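Local coordinates for putative modulator of DNA gyrase (PDB 1VPB), which probably acts as a metallopeptidase of the U62 (PmbA/TldD) family, although it is named a putative modulator of DNA gyrase, at residues A[382-395]-A[407-419]. Sequence-based numbering, arbitrary orientation.
Sequences NNSSTGDFSYGIEG and VSEMNVTGNLITL
The ring of F389 lies against the backbone at G414. CG of F389 sits between its own backbone N and carbonyl carbon (chi1 73°), which turns the ring back across the neighbouring strand. G414 N lies over the centre of one ring face, and G414 CA makes a CH-pi contact 4.0 Å from the ring centroid. A side chain at G414 would press on the ring, and its backbone angles also call for glycine. Around the ring, F389 CE1 meets V412 CG1 at 3.9 Å, F389 CD2 meets L416 CD2 at 3.7 Å, and L419 CD2 approaches CE2 and CZ. Further along the same sheet face, the I393 and V412 side chains cross at about a right angle, with I393 CG2 3.7 Å from V412 CG1. CD1, at the end of the other branch of I393, touches both V407 CG1 and M410 CB, which lie on the same side of it. This face continues onto I372 and F377 of strand 370-378 and V446 and F448 of strand 446-450.

Paired backbone bonds join F389 to G414 and Y391 to V412. The register slips by one residue between I393 and G395, and G395 then pairs with V407.

The polar end is held by N415. Its ND2 gives a nearly straight bond to D388 OD1 (2.9 Å, 177°), which it meets on the anti side of the carboxylate. The amide and carboxylate planes stand almost perpendicular. ND2 also donates to T386 O at 2.8 Å, while OD1 accepts from I417 N at 3.0 Å. A leucine in place of N415 would probably leave T386 O and D388 without this donor and the helix start without its cap.

L416 N bonds G387 O next to it. This is an antiparallel beta hairpin with a beta bulge, whose second strand runs into an N-capped helix within the C-terminal domain of the PmbA/TldD family.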
ATOM      1  N   ASN A 382      17.601   0.024   7.665  1.00 42.66           N
ATOM      2  CA  ASN A 382      18.806  -0.776   7.820  1.00 40.86           C
ATOM      3  C   ASN A 382      19.243  -1.283   6.459  1.00 40.69           C
ATOM      4  O   ASN A 382      18.422  -1.524   5.588  1.00 39.02           O
ATOM      5  CB  ASN A 382      18.632  -1.951   8.794  1.00 40.52           C
ATOM      6  CG  ASN A 382      17.974  -3.183   8.171  1.00 46.35           C
ATOM      7  OD1 ASN A 382      16.665  -3.073   7.955  1.00 39.53           O
ATOM      8  ND2 ASN A 382      18.625  -4.263   7.937  1.00 43.60           N
ATOM      9  N   ASN A 383      20.546  -1.435   6.307  1.00 41.72           N
ATOM     10  CA  ASN A 383      21.112  -2.121   5.180  1.00 41.07           C
ATOM     11  C   ASN A 383      20.908  -3.617   5.391  1.00 41.56           C
ATOM     12  O   ASN A 383      21.381  -4.178   6.401  1.00 39.69           O
ATOM     13  CB  ASN A 383      22.587  -1.782   5.102  1.00 41.15           C
ATOM     14  CG  ASN A 383      23.257  -2.358   3.878  1.00 45.15           C
ATOM     15  OD1 ASN A 383      23.185  -3.568   3.629  1.00 43.25           O
ATOM     16  ND2 ASN A 383      23.958  -1.493   3.119  1.00 41.21           N
ATOM     17  N   SER A 384      20.230  -4.256   4.442  0.50 40.04           N
ATOM     18  CA  SER A 384      19.872  -5.661   4.540  0.50 40.76           C
ATOM     19  C   SER A 384      21.060  -6.613   4.467  0.50 40.52           C
ATOM     20  O   SER A 384      20.980  -7.710   5.016  0.50 38.87           O
ATOM     21  CB  SER A 384      18.891  -6.024   3.420  0.50 41.75           C
ATOM     22  OG  SER A 384      19.429  -5.609   2.183  0.50 44.04           O
ATOM     23  N   SER A 385      22.145  -6.211   3.793  1.00 39.66           N
ATOM     24  CA  SER A 385      23.348  -7.055   3.677  1.00 40.60           C
ATOM     25  C   SER A 385      24.401  -6.824   4.749  1.00 38.67           C
ATOM     26  O   SER A 385      25.172  -7.742   5.064  1.00 38.56           O
ATOM     27  CB  SER A 385      23.965  -6.976   2.273  1.00 45.15           C
ATOM     28  OG  SER A 385      24.401  -5.669   1.992  1.00 50.38           O
ATOM     29  N   THR A 386      24.472  -5.620   5.312  1.00 39.73           N
ATOM     30  CA  THR A 386      25.477  -5.307   6.345  1.00 39.55           C
ATOM     31  C   THR A 386      24.926  -5.239   7.788  1.00 37.47           C
ATOM     32  O   THR A 386      25.680  -5.443   8.747  1.00 36.12           O
ATOM     33  CB  THR A 386      26.177  -3.961   6.059  1.00 39.64           C
ATOM     34  OG1 THR A 386      25.277  -2.858   6.228  1.00 34.62           O
ATOM     35  CG2 THR A 386      26.601  -3.841   4.617  1.00 40.50           C
ATOM     36  N   GLY A 387      23.658  -4.890   7.913  1.00 35.29           N
ATOM     37  CA  GLY A 387      23.017  -4.663   9.210  1.00 36.46           C
ATOM     38  C   GLY A 387      23.219  -3.288   9.821  1.00 35.90           C
ATOM     39  O   GLY A 387      22.742  -3.037  10.917  1.00 36.47           O
ATOM     40  N   ASP A 388      23.923  -2.377   9.134  1.00 34.47           N
ATOM     41  CA  ASP A 388      24.037  -1.022   9.622  1.00 34.71           C
ATOM     42  C   ASP A 388      22.656  -0.371   9.614  1.00 35.11           C
ATOM     43  O   ASP A 388      21.840  -0.642   8.713  1.00 38.13           O
ATOM     44  CB  ASP A 388      25.011  -0.207   8.763  1.00 32.27           C
ATOM     45  CG  ASP A 388      26.446  -0.619   8.940  1.00 41.51           C
ATOM     46  OD1 ASP A 388      26.804  -1.335   9.904  1.00 37.71           O
ATOM     47  OD2 ASP A 388      27.320  -0.221   8.145  1.00 39.59           O
ATOM     48  N   PHE A 389      22.388   0.470  10.616  1.00 37.29           N
ATOM     49  CA  PHE A 389      21.055   1.070  10.764  1.00 36.75           C
ATOM     50  C   PHE A 389      21.128   2.518  11.193  1.00 37.26           C
ATOM     51  O   PHE A 389      22.119   2.971  11.784  1.00 34.42           O
ATOM     52  CB  PHE A 389      20.163   0.261  11.735  1.00 38.90           C
ATOM     53  CG  PHE A 389      20.552   0.399  13.182  1.00 36.65           C
ATOM     54  CD1 PHE A 389      20.123   1.499  13.941  1.00 37.12           C
ATOM     55  CD2 PHE A 389      21.376  -0.548  13.778  1.00 35.54           C
ATOM     56  CE1 PHE A 389      20.533   1.652  15.281  1.00 38.17           C
ATOM     57  CE2 PHE A 389      21.765  -0.422  15.103  1.00 36.11           C
ATOM     58  CZ  PHE A 389      21.378   0.678  15.860  1.00 37.45           C
ATOM     59  N   SER A 390      20.064   3.248  10.871  1.00 35.83           N
ATOM     60  CA  SER A 390      19.867   4.604  11.365  1.00 38.77           C
ATOM     61  C   SER A 390      18.366   4.814  11.440  1.00 41.57           C
ATOM     62  O   SER A 390      17.658   4.678  10.424  1.00 41.36           O
ATOM     63  CB  SER A 390      20.502   5.630  10.424  1.00 40.37           C
ATOM     64  OG  SER A 390      20.283   6.955  10.887  1.00 39.40           O
ATOM     65  N   TYR A 391      17.853   5.103  12.627  1.00 41.86           N
ATOM     66  CA  TYR A 391      16.412   5.314  12.751  1.00 39.67           C
ATOM     67  C   TYR A 391      16.113   6.562  13.512  1.00 39.86           C
ATOM     68  O   TYR A 391      16.833   6.929  14.433  1.00 38.19           O
ATOM     69  CB  TYR A 391      15.705   4.171  13.470  1.00 42.39           C
ATOM     70  CG  TYR A 391      15.912   2.800  12.905  1.00 39.75           C
ATOM     71  CD1 TYR A 391      15.451   2.454  11.626  1.00 38.60           C
ATOM     72  CD2 TYR A 391      16.464   1.804  13.690  1.00 38.59           C
ATOM     73  CE1 TYR A 391      15.627   1.167  11.147  1.00 46.01           C
ATOM     74  CE2 TYR A 391      16.634   0.549  13.220  1.00 41.46           C
ATOM     75  CZ  TYR A 391      16.224   0.220  11.963  1.00 43.47           C
ATOM     76  OH  TYR A 391      16.406  -1.062  11.552  1.00 40.80           O
ATOM     77  N   GLY A 392      15.019   7.219  13.151  1.00 39.45           N
ATOM     78  CA  GLY A 392      14.604   8.372  13.917  1.00 40.05           C
ATOM     79  C   GLY A 392      13.883   7.906  15.162  1.00 36.27           C
ATOM     80  O   GLY A 392      13.091   6.969  15.109  1.00 41.09           O
ATOM     81  N   ILE A 393      14.140   8.591  16.268  1.00 39.10           N
ATOM     82  CA  ILE A 393      13.497   8.273  17.530  1.00 39.15           C
ATOM     83  C   ILE A 393      12.879   9.502  18.224  1.00 37.84           C
ATOM     84  O   ILE A 393      13.262  10.647  18.016  1.00 39.87           O
ATOM     85  CB  ILE A 393      14.490   7.547  18.491  1.00 36.84           C
ATOM     86  CG1 ILE A 393      15.625   8.477  18.931  1.00 39.88           C
ATOM     87  CG2 ILE A 393      15.010   6.266  17.830  1.00 41.78           C
ATOM     88  CD1 ILE A 393      15.400   9.135  20.328  1.00 40.46           C
ATOM     89  N   GLU A 394      11.897   9.194  19.045  1.00 38.27           N
ATOM     90  CA  GLU A 394      11.389  10.093  20.032  1.00 38.89           C
ATOM     91  C   GLU A 394      11.152   9.345  21.349  1.00 36.04           C
ATOM     92  O   GLU A 394      11.057   8.108  21.376  1.00 38.71           O
ATOM     93  CB  GLU A 394      10.096  10.716  19.503  1.00 39.15           C
ATOM     94  CG  GLU A 394       8.912   9.773  19.386  1.00 43.31           C
ATOM     95  CD  GLU A 394       7.639  10.532  19.015  1.00 46.15           C
ATOM     96  OE1 GLU A 394       6.995  11.144  19.908  1.00 51.98           O
ATOM     97  OE2 GLU A 394       7.304  10.521  17.823  1.00 58.79           O
ATOM     98  N   GLY A 395      11.013  10.101  22.428  1.00 36.29           N
ATOM     99  CA  GLY A 395      10.829   9.518  23.744  1.00 37.33           C
ATOM    100  C   GLY A 395      11.190  10.470  24.869  1.00 38.32           C
ATOM    101  O   GLY A 395      10.751  11.627  24.910  1.00 38.76           O
ATOM    102  N   VAL A 407      12.052  13.927  24.212  1.00 38.29           N
ATOM    103  CA  VAL A 407      13.054  13.892  23.171  1.00 37.70           C
ATOM    104  C   VAL A 407      12.454  13.633  21.796  1.00 36.27           C
ATOM    105  O   VAL A 407      11.567  12.804  21.636  1.00 35.98           O
ATOM    106  CB  VAL A 407      14.105  12.767  23.450  1.00 40.45           C
ATOM    107  CG1 VAL A 407      15.066  12.614  22.281  1.00 44.51           C
ATOM    108  CG2 VAL A 407      14.867  13.083  24.707  1.00 37.46           C
ATOM    109  N   SER A 408      12.980  14.354  20.812  1.00 37.63           N
ATOM    110  CA  SER A 408      12.756  14.065  19.407  1.00 38.44           C
ATOM    111  C   SER A 408      13.910  14.645  18.592  1.00 36.68           C
ATOM    112  O   SER A 408      14.881  15.151  19.146  1.00 38.89           O
ATOM    113  CB  SER A 408      11.426  14.647  18.947  1.00 39.69           C
ATOM    114  OG  SER A 408      11.507  16.069  18.931  1.00 43.56           O
ATOM    115  N   GLU A 409      13.796  14.519  17.277  1.00 41.97           N
ATOM    116  CA  GLU A 409      14.810  14.972  16.326  1.00 41.83           C
ATOM    117  C   GLU A 409      16.185  14.385  16.582  1.00 41.33           C
ATOM    118  O   GLU A 409      17.190  15.055  16.402  1.00 43.61           O
ATOM    119  CB  GLU A 409      14.834  16.492  16.261  1.00 45.56           C
ATOM    120  CG  GLU A 409      13.482  17.033  15.831  1.00 51.18           C
ATOM    121  CD  GLU A 409      13.525  18.514  15.534  1.00 55.82           C
ATOM    122  OE1 GLU A 409      14.411  19.214  16.071  1.00 61.08           O
ATOM    123  OE2 GLU A 409      12.670  18.967  14.760  1.00 64.14           O
ATOM    124  N   MET A 410      16.213  13.105  16.968  1.00 41.06           N
ATOM    125  CA  MET A 410      17.486  12.383  17.123  1.00 40.29           C
ATOM    126  C   MET A 410      17.455  11.127  16.276  1.00 39.64           C
ATOM    127  O   MET A 410      16.392  10.578  15.979  1.00 41.42           O
ATOM    128  CB  MET A 410      17.734  11.996  18.590  1.00 39.69           C
ATOM    129  CG  MET A 410      17.751  13.148  19.585  1.00 38.18           C
ATOM    130  SD  MET A 410      19.194  14.133  19.494  1.00 42.67           S
ATOM    131  CE  MET A 410      20.430  13.002  20.159  1.00 46.96           C
ATOM    132  N   ASN A 411      18.635  10.657  15.914  1.00 39.94           N
ATOM    133  CA  ASN A 411      18.756   9.372  15.258  1.00 40.22           C
ATOM    134  C   ASN A 411      19.537   8.415  16.117  1.00 37.89           C
ATOM    135  O   ASN A 411      20.534   8.804  16.752  1.00 40.38           O
ATOM    136  CB  ASN A 411      19.482   9.536  13.934  1.00 40.10           C
ATOM    137  CG  ASN A 411      18.628  10.238  12.891  1.00 40.91           C
ATOM    138  OD1 ASN A 411      17.442   9.942  12.742  1.00 49.51           O
ATOM    139  ND2 ASN A 411      19.235  11.144  12.163  1.00 47.73           N
ATOM    140  N   VAL A 412      19.099   7.170  16.092  1.00 40.10           N
ATOM    141  CA  VAL A 412      19.852   6.070  16.678  1.00 38.91           C
ATOM    142  C   VAL A 412      20.538   5.324  15.520  1.00 39.16           C
ATOM    143  O   VAL A 412      19.902   5.016  14.501  1.00 37.33           O
ATOM    144  CB  VAL A 412      18.924   5.150  17.545  1.00 38.56           C
ATOM    145  CG1 VAL A 412      17.978   4.295  16.695  1.00 36.83           C
ATOM    146  CG2 VAL A 412      19.760   4.273  18.472  1.00 43.70           C
ATOM    147  N   THR A 413      21.840   5.065  15.663  1.00 40.07           N
ATOM    148  CA  THR A 413      22.616   4.446  14.599  1.00 38.07           C
ATOM    149  C   THR A 413      23.488   3.376  15.185  1.00 40.33           C
ATOM    150  O   THR A 413      23.731   3.366  16.381  1.00 40.97           O
ATOM    151  CB  THR A 413      23.542   5.450  13.894  1.00 39.09           C
ATOM    152  OG1 THR A 413      24.511   5.988  14.818  1.00 40.71           O
ATOM    153  CG2 THR A 413      22.765   6.655  13.375  1.00 38.30           C
ATOM    154  N   GLY A 414      23.971   2.498  14.318  1.00 37.64           N
ATOM    155  CA  GLY A 414      24.865   1.420  14.732  1.00 37.24           C
ATOM    156  C   GLY A 414      24.748   0.273  13.772  1.00 37.63           C
ATOM    157  O   GLY A 414      24.347   0.456  12.623  1.00 36.03           O
ATOM    158  N   ASN A 415      25.082  -0.933  14.252  1.00 35.43           N
ATOM    159  CA  ASN A 415      24.950  -2.135  13.471  1.00 32.12           C
ATOM    160  C   ASN A 415      24.095  -3.080  14.295  1.00 33.18           C
ATOM    161  O   ASN A 415      24.243  -3.153  15.517  1.00 32.78           O
ATOM    162  CB  ASN A 415      26.312  -2.772  13.154  1.00 35.17           C
ATOM    163  CG  ASN A 415      26.173  -4.044  12.348  1.00 39.30           C
ATOM    164  OD1 ASN A 415      25.973  -5.147  12.890  1.00 35.31           O
ATOM    165  ND2 ASN A 415      26.248  -3.904  11.025  1.00 39.60           N
ATOM    166  N   LEU A 416      23.164  -3.741  13.640  1.00 30.98           N
ATOM    167  CA  LEU A 416      22.147  -4.535  14.342  1.00 31.26           C
ATOM    168  C   LEU A 416      22.755  -5.688  15.143  1.00 34.38           C
ATOM    169  O   LEU A 416      22.255  -6.045  16.212  1.00 33.68           O
ATOM    170  CB  LEU A 416      21.097  -5.052  13.378  1.00 34.74           C
ATOM    171  CG  LEU A 416      20.139  -3.965  12.868  1.00 34.42           C
ATOM    172  CD1 LEU A 416      19.351  -4.527  11.679  1.00 36.05           C
ATOM    173  CD2 LEU A 416      19.145  -3.524  13.995  1.00 35.60           C
ATOM    174  N   ILE A 417      23.829  -6.267  14.650  1.00 33.51           N
ATOM    175  CA  ILE A 417      24.435  -7.368  15.381  1.00 33.96           C
ATOM    176  C   ILE A 417      25.020  -6.919  16.700  1.00 32.25           C
ATOM    177  O   ILE A 417      24.745  -7.523  17.726  1.00 35.25           O
ATOM    178  CB  ILE A 417      25.507  -8.101  14.498  1.00 34.82           C
ATOM    179  CG1 ILE A 417      24.876  -8.704  13.283  1.00 35.75           C
ATOM    180  CG2 ILE A 417      26.203  -9.206  15.268  1.00 38.09           C
ATOM    181  CD1 ILE A 417      25.902  -9.333  12.368  1.00 39.59           C
ATOM    182  N   THR A 418      25.828  -5.856  16.688  1.00 32.08           N
ATOM    183  CA  THR A 418      26.403  -5.324  17.936  1.00 31.56           C
ATOM    184  C   THR A 418      25.324  -4.727  18.834  1.00 34.47           C
ATOM    185  O   THR A 418      25.412  -4.775  20.074  1.00 32.06           O
ATOM    186  CB  THR A 418      27.598  -4.366  17.689  1.00 36.26           C
ATOM    187  OG1 THR A 418      27.341  -3.494  16.568  1.00 31.96           O
ATOM    188  CG2 THR A 418      28.826  -5.188  17.283  1.00 34.06           C
ATOM    189  N   LEU A 419      24.292  -4.151  18.242  1.00 33.52           N
ATOM    190  CA  LEU A 419      23.157  -3.711  19.034  1.00 32.78           C
ATOM    191  C   LEU A 419      22.574  -4.877  19.845  1.00 31.06           C
ATOM    192  O   LEU A 419      22.461  -4.788  21.076  1.00 32.40           O
ATOM    193  CB  LEU A 419      22.062  -3.148  18.159  1.00 31.48           C
ATOM    194  CG  LEU A 419      20.824  -2.705  18.966  1.00 31.75           C
ATOM    195  CD1 LEU A 419      21.039  -1.537  19.907  1.00 31.46           C
ATOM    196  CD2 LEU A 419      19.702  -2.416  18.019  1.00 34.19           C
TER